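Local coordinates for protein CTP:phosphocholine Cytidylyltransferase (PDB 1JYK) that transfers the cytidylyl group of CTP to phosphocholine, probably giving CDP-choline and pyrophosphate, at residues Asn120-Asp125 against Val182-Ala187; Leu139-Tyr144 against Asp223-Glu228. One frame throughout, in Å; residues are numbered along the deposited sequence.

Contacts 1 and 2 are two steps of one mixed beta sheet, separated by the antiparallel pairing of 182-185 with 142-149, and their centres lie about 9 Å apart. In contact 1 strand 121-125, which is parallel to strand 27-32 on its other edge, pairs antiparallel with strand 182-185. Strand 142-149 follows, and its first residues join 224-228 in contact 2. The seam between the contacts is direct: F184 N lies 2.7 Å from T143 O, a probable hydrogen bond, and D186 N lies 3.1 Å from S142 OG. Contact 1 is buried, about 8 Å from the centre of the chain; contact 2, at about 14 Å, is only partly so.

Contact 1 (Asn120-Asp125 against Val182-Ala187); sequences NSYVID and VSFWDA
F184 leans over Y122 at a non-hydrogen-bonded pair of two antiparallel strands, neighbours in the central mixed sheet of the nucleotidyltransferase fold. Its CB sits 4.1 Å from the centroid of the Y122 ring, a CH-pi contact over the face, while CD1 rests 3.7 Å from Y122 CE2, toward the rim. The ring planes stand at 58°, F184 giving its edge to the face of Y122. The F184 ring runs toward N120, because chi1 is 173° and CG points opposite the backbone N; CE1 fits 3.5 Å from the N120 carbonyl carbon.

On the other face of the sheet, V123 CG2 rests 3.8 Å from W185 CD1, crossing it obliquely. At the end of the pairing N120 and S121 both face W185 in a G1 bulge, sharing W185 O through two weak bonds; water 1 then links N120 OD1 to A187 N, where D186 is the N-cap of helix 187-201.

The V123 N bond to S183 O is 2.8 Å long, with an N-H...O angle of 158°. Both faces carry aromatic residues, but their chemistry differs: Y122 and F184 meet through carbon, whereas beside W185 the S183 OG is held by NE1 and by water 2, which also donates to V123 O.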
loop_
_atom_site.group_PDB
_atom_site.type_symbol
_atom_site.label_atom_id
_atom_site.label_comp_id
_atom_site.label_asym_id
_atom_site.label_seq_id
_atom_site.Cartn_x
_atom_site.Cartn_y
_atom_site.Cartn_z
ATOM N N ASN A 120 -1.539 -11.066 -9.110
ATOM C CA ASN A 120 -2.793 -11.312 -8.408
ATOM C C ASN A 120 -2.693 -10.982 -6.933
ATOM O O ASN A 120 -3.247 -11.680 -6.079
ATOM C CB ASN A 120 -3.208 -12.765 -8.593
ATOM C CG ASN A 120 -3.594 -13.067 -10.020
ATOM O OD1 ASN A 120 -4.338 -12.307 -10.643
ATOM N ND2 ASN A 120 -3.082 -14.169 -10.553
ATOM N N SER A 121 -1.995 -9.894 -6.637
ATOM C CA SER A 121 -1.805 -9.474 -5.264
ATOM C C SER A 121 -2.241 -8.040 -4.985
ATOM O O SER A 121 -2.184 -7.167 -5.857
ATOM C CB SER A 121 -0.331 -9.636 -4.892
ATOM O OG SER A 121 -0.050 -9.046 -3.637
ATOM N N TYR A 122 -2.704 -7.816 -3.759
ATOM C CA TYR A 122 -3.087 -6.484 -3.312
ATOM C C TYR A 122 -1.796 -5.921 -2.733
ATOM O O TYR A 122 -0.967 -6.677 -2.220
ATOM C CB TYR A 122 -4.110 -6.547 -2.170
ATOM C CG TYR A 122 -5.537 -6.727 -2.612
ATOM C CD1 TYR A 122 -6.344 -5.624 -2.906
ATOM C CD2 TYR A 122 -6.077 -8.002 -2.765
ATOM C CE1 TYR A 122 -7.658 -5.799 -3.347
ATOM C CE2 TYR A 122 -7.386 -8.184 -3.204
ATOM C CZ TYR A 122 -8.167 -7.081 -3.495
ATOM O OH TYR A 122 -9.446 -7.276 -3.949
ATOM N N VAL A 123 -1.612 -4.612 -2.832
ATOM C CA VAL A 123 -0.453 -3.954 -2.245
ATOM C C VAL A 123 -1.134 -2.960 -1.320
ATOM O O VAL A 123 -1.943 -2.149 -1.768
ATOM C CB VAL A 123 0.414 -3.215 -3.297
ATOM C CG1 VAL A 123 1.513 -2.411 -2.596
ATOM C CG2 VAL A 123 1.035 -4.230 -4.254
ATOM N N ILE A 124 -0.806 -3.021 -0.037
ATOM C CA ILE A 124 -1.442 -2.171 0.954
ATOM C C ILE A 124 -0.474 -1.383 1.819
ATOM O O ILE A 124 0.506 -1.933 2.318
ATOM C CB ILE A 124 -2.320 -3.042 1.875
ATOM C CG1 ILE A 124 -3.353 -3.783 1.026
ATOM C CG2 ILE A 124 -2.976 -2.194 2.962
ATOM C CD1 ILE A 124 -3.632 -5.190 1.499
ATOM N N ASP A 125 -0.752 -0.095 1.995
ATOM C CA ASP A 125 0.080 0.749 2.845
ATOM C C ASP A 125 -0.401 0.461 4.261
ATOM O O ASP A 125 -1.605 0.411 4.507
ATOM C CB ASP A 125 -0.136 2.231 2.533
ATOM C CG ASP A 125 0.528 2.669 1.235
ATOM O OD1 ASP A 125 1.321 1.898 0.649
ATOM O OD2 ASP A 125 0.248 3.809 0.802
ATOM N N VAL A 182 -4.214 1.334 -1.428
ATOM C CA VAL A 182 -4.808 0.021 -1.657
ATOM C C VAL A 182 -4.935 -0.141 -3.165
ATOM O O VAL A 182 -5.557 0.685 -3.841
ATOM C CB VAL A 182 -6.218 -0.135 -1.005
ATOM C CG1 VAL A 182 -6.752 -1.542 -1.265
ATOM C CG2 VAL A 182 -6.145 0.129 0.496
ATOM N N SER A 183 -4.317 -1.190 -3.692
ATOM C CA SER A 183 -4.360 -1.468 -5.120
ATOM C C SER A 183 -4.233 -2.972 -5.340
ATOM O O SER A 183 -3.743 -3.690 -4.468
ATOM C CB SER A 183 -3.224 -0.726 -5.846
ATOM O OG SER A 183 -1.936 -1.128 -5.392
ATOM N N PHE A 184 -4.691 -3.446 -6.493
ATOM C CA PHE A 184 -4.617 -4.862 -6.837
ATOM C C PHE A 184 -3.996 -4.988 -8.222
ATOM O O PHE A 184 -4.256 -4.165 -9.097
ATOM C CB PHE A 184 -6.010 -5.491 -6.841
ATOM C CG PHE A 184 -6.029 -6.908 -7.339
ATOM C CD1 PHE A 184 -5.721 -7.968 -6.480
ATOM C CD2 PHE A 184 -6.332 -7.189 -8.669
ATOM C CE1 PHE A 184 -5.714 -9.285 -6.940
ATOM C CE2 PHE A 184 -6.327 -8.500 -9.139
ATOM C CZ PHE A 184 -6.016 -9.551 -8.273
ATOM N N TRP A 185 -3.185 -6.020 -8.420
ATOM C CA TRP A 185 -2.515 -6.211 -9.701
ATOM C C TRP A 185 -2.718 -7.599 -10.270
ATOM O O TRP A 185 -2.461 -8.592 -9.584
ATOM C CB TRP A 185 -1.025 -5.909 -9.528
ATOM C CG TRP A 185 -0.868 -4.563 -8.946
ATOM C CD1 TRP A 185 -0.781 -4.245 -7.619
ATOM C CD2 TRP A 185 -0.980 -3.324 -9.655
ATOM N NE1 TRP A 185 -0.854 -2.880 -7.458
ATOM C CE2 TRP A 185 -0.974 -2.289 -8.688
ATOM C CE3 TRP A 185 -1.101 -2.983 -11.012
ATOM C CZ2 TRP A 185 -1.082 -0.937 -9.039
ATOM C CZ3 TRP A 185 -1.203 -1.645 -11.359
ATOM C CH2 TRP A 185 -1.193 -0.636 -10.374
ATOM N N ASP A 186 -3.192 -7.670 -11.514
ATOM C CA ASP A 186 -3.398 -8.964 -12.155
ATOM C C ASP A 186 -2.060 -9.498 -12.677
ATOM O O ASP A 186 -1.053 -8.780 -12.683
ATOM C CB ASP A 186 -4.437 -8.873 -13.285
ATOM C CG ASP A 186 -4.044 -7.898 -14.370
ATOM O OD1 ASP A 186 -2.846 -7.786 -14.677
ATOM O OD2 ASP A 186 -4.946 -7.237 -14.919
ATOM N N ALA A 187 -2.050 -10.764 -13.095
ATOM C CA ALA A 187 -0.833 -11.417 -13.572
ATOM C C ALA A 187 -0.174 -10.740 -14.780
ATOM O O ALA A 187 1.024 -10.463 -14.766
ATOM C CB ALA A 187 -1.122 -12.880 -13.869
HETATM O O HOH W 1 -4.591 -12.541 -13.367
HETATM O O HOH W 2 -1.336 0.163 -2.943
#

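Contact 2 (Leu139-Tyr144 against Asp223-Glu228); sequences LTRSTY and DVYVEE
A parallel strand pair, one step of the mixed sheet, brings the start of strand 142-149 alongside strand 224-228, with a cation-pi stack on one face of it. The backbone bonds alternate as parallel pairing requires: Y225 N donates to S142 O and Y144 N to Y225 O, both at 2.8 Å, and E227 N reaches Y144 O almost straight, at 175°. Y225 therefore uses both its N-H and its C=O toward the same neighbour, astride T143.

Just ahead of the strand, R141 folds back over Y225. Its CG lies between the backbone N and the carbonyl carbon (chi1 73°), and from there the chain runs extended to NE, carrying the guanidinium flat onto one face of the phenol ring. The two planes are only 12° apart, with CZ 3.7 Å from the ring centroid. NE sits 3.4 Å from Y225 CG, so the group is displaced toward the CB side of the ring, and CD adds a CH-pi contact over the same face. In the guanidinium plane, water 3 accepts from NH2 and reaches V226 O and E227 OE1 by weak bonds.

The side of T143 and Y225 also holds a small apolar touch, T143 CG2 to E227 CB at 3.5 Å. On the reverse side, V224 CG1 packs 3.6 Å from Y144 CD2, while the Y144 ring also meets W185 edge-to-face.

Chemically the two faces differ. Valine and tyrosine pack in the buried one, whereas on the other an exposed arginine lays its cationic group against an aromatic face yet keeps an N-H turned to water; E227 OE1, 6.2 Å from R141 NH2 and not in contact with it, might add a weak favourable charge term.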
loop_
_atom_site.group_PDB
_atom_site.type_symbol
_atom_site.label_atom_id
_atom_site.label_comp_id
_atom_site.label_asym_id
_atom_site.label_seq_id
_atom_site.Cartn_x
_atom_site.Cartn_y
_atom_site.Cartn_z
ATOM N N LEU A 139 -11.474 -10.104 -8.154
ATOM C CA LEU A 139 -11.044 -9.025 -9.042
ATOM C C LEU A 139 -10.336 -9.637 -10.242
ATOM O O LEU A 139 -9.522 -10.548 -10.081
ATOM C CB LEU A 139 -10.083 -8.092 -8.315
ATOM C CG LEU A 139 -10.569 -6.669 -8.067
ATOM C CD1 LEU A 139 -11.900 -6.694 -7.333
ATOM C CD2 LEU A 139 -9.522 -5.924 -7.256
ATOM N N THR A 140 -10.633 -9.137 -11.439
ATOM C CA THR A 140 -10.023 -9.676 -12.651
ATOM C C THR A 140 -9.127 -8.701 -13.401
ATOM O O THR A 140 -8.646 -9.012 -14.491
ATOM C CB THR A 140 -11.094 -10.189 -13.633
ATOM O OG1 THR A 140 -11.994 -9.124 -13.957
ATOM C CG2 THR A 140 -11.873 -11.339 -13.014
ATOM N N ARG A 141 -8.900 -7.527 -12.830
ATOM C CA ARG A 141 -8.051 -6.546 -13.485
ATOM C C ARG A 141 -7.363 -5.673 -12.456
ATOM O O ARG A 141 -7.866 -5.502 -11.343
ATOM C CB ARG A 141 -8.875 -5.678 -14.441
ATOM C CG ARG A 141 -9.772 -4.684 -13.747
ATOM C CD ARG A 141 -10.937 -4.294 -14.640
ATOM N NE ARG A 141 -11.626 -3.106 -14.142
ATOM C CZ ARG A 141 -12.458 -2.368 -14.870
ATOM N NH1 ARG A 141 -12.704 -2.693 -16.130
ATOM N NH2 ARG A 141 -13.037 -1.300 -14.342
ATOM N N SER A 142 -6.204 -5.131 -12.829
ATOM C CA SER A 142 -5.432 -4.267 -11.941
ATOM C C SER A 142 -6.309 -3.081 -11.558
ATOM O O SER A 142 -6.925 -2.443 -12.424
ATOM C CB SER A 142 -4.154 -3.804 -12.638
ATOM O OG SER A 142 -3.372 -4.926 -13.002
ATOM N N THR A 143 -6.351 -2.783 -10.262
ATOM C CA THR A 143 -7.207 -1.720 -9.758
ATOM C C THR A 143 -6.585 -0.849 -8.678
ATOM O O THR A 143 -5.838 -1.331 -7.820
ATOM C CB THR A 143 -8.504 -2.321 -9.152
ATOM O OG1 THR A 143 -9.163 -3.127 -10.130
ATOM C CG2 THR A 143 -9.442 -1.231 -8.674
ATOM N N TYR A 144 -6.906 0.438 -8.732
ATOM C CA TYR A 144 -6.471 1.384 -7.724
ATOM C C TYR A 144 -7.760 1.728 -6.990
ATOM O O TYR A 144 -8.714 2.186 -7.623
ATOM C CB TYR A 144 -5.936 2.669 -8.355
ATOM C CG TYR A 144 -4.461 2.665 -8.648
ATOM C CD1 TYR A 144 -3.526 2.564 -7.627
ATOM C CD2 TYR A 144 -3.999 2.763 -9.957
ATOM C CE1 TYR A 144 -2.163 2.561 -7.901
ATOM C CE2 TYR A 144 -2.640 2.762 -10.242
ATOM C CZ TYR A 144 -1.729 2.660 -9.213
ATOM O OH TYR A 144 -0.388 2.667 -9.495
ATOM N N ASP A 223 -2.467 -1.677 -18.147
ATOM C CA ASP A 223 -3.919 -1.547 -18.110
ATOM C C ASP A 223 -4.321 -1.604 -16.637
ATOM O O ASP A 223 -4.306 -2.675 -16.022
ATOM C CB ASP A 223 -4.587 -2.693 -18.873
ATOM C CG ASP A 223 -4.336 -2.624 -20.369
ATOM O OD1 ASP A 223 -3.979 -1.539 -20.876
ATOM O OD2 ASP A 223 -4.494 -3.660 -21.040
ATOM N N VAL A 224 -4.654 -0.445 -16.081
ATOM C CA VAL A 224 -5.059 -0.342 -14.682
ATOM C C VAL A 224 -6.355 0.448 -14.618
ATOM O O VAL A 224 -6.560 1.389 -15.383
ATOM C CB VAL A 224 -3.998 0.388 -13.832
ATOM C CG1 VAL A 224 -4.191 0.040 -12.349
ATOM C CG2 VAL A 224 -2.595 0.021 -14.319
ATOM N N TYR A 225 -7.224 0.071 -13.696
ATOM C CA TYR A 225 -8.499 0.739 -13.573
ATOM C C TYR A 225 -8.702 1.362 -12.212
ATOM O O TYR A 225 -7.999 1.036 -11.262
ATOM C CB TYR A 225 -9.610 -0.252 -13.892
ATOM C CG TYR A 225 -9.509 -0.742 -15.306
ATOM C CD1 TYR A 225 -8.588 -1.726 -15.658
ATOM C CD2 TYR A 225 -10.306 -0.192 -16.311
ATOM C CE1 TYR A 225 -8.466 -2.150 -16.974
ATOM C CE2 TYR A 225 -10.189 -0.608 -17.628
ATOM C CZ TYR A 225 -9.270 -1.585 -17.950
ATOM O OH TYR A 225 -9.168 -2.008 -19.250
ATOM N N VAL A 226 -9.665 2.270 -12.129
ATOM C CA VAL A 226 -9.954 2.964 -10.889
ATOM C C VAL A 226 -11.274 2.526 -10.267
ATOM O O VAL A 226 -12.295 2.439 -10.951
ATOM C CB VAL A 226 -9.999 4.495 -11.118
ATOM C CG1 VAL A 226 -10.291 5.221 -9.814
ATOM C CG2 VAL A 226 -8.677 4.972 -11.691
ATOM N N GLU A 227 -11.234 2.231 -8.970
ATOM C CA GLU A 227 -12.420 1.855 -8.222
ATOM C C GLU A 227 -12.633 3.032 -7.281
ATOM O O GLU A 227 -11.913 3.187 -6.299
ATOM C CB GLU A 227 -12.170 0.575 -7.430
ATOM C CG GLU A 227 -13.305 0.180 -6.488
ATOM C CD GLU A 227 -14.559 -0.269 -7.217
ATOM O OE1 GLU A 227 -14.455 -0.736 -8.376
ATOM O OE2 GLU A 227 -15.653 -0.154 -6.626
ATOM N N GLU A 228 -13.606 3.878 -7.606
ATOM C CA GLU A 228 -13.893 5.059 -6.810
ATOM C C GLU A 228 -14.471 4.709 -5.448
ATOM O O GLU A 228 -15.544 4.115 -5.350
ATOM C CB GLU A 228 -14.856 5.965 -7.567
ATOM C CG GLU A 228 -14.321 6.410 -8.916
ATOM C CD GLU A 228 -15.192 7.463 -9.577
ATOM O OE1 GLU A 228 -16.425 7.399 -9.396
ATOM O OE2 GLU A 228 -14.648 8.347 -10.275
HETATM O O HOH W 3 -12.719 -0.595 -11.262
#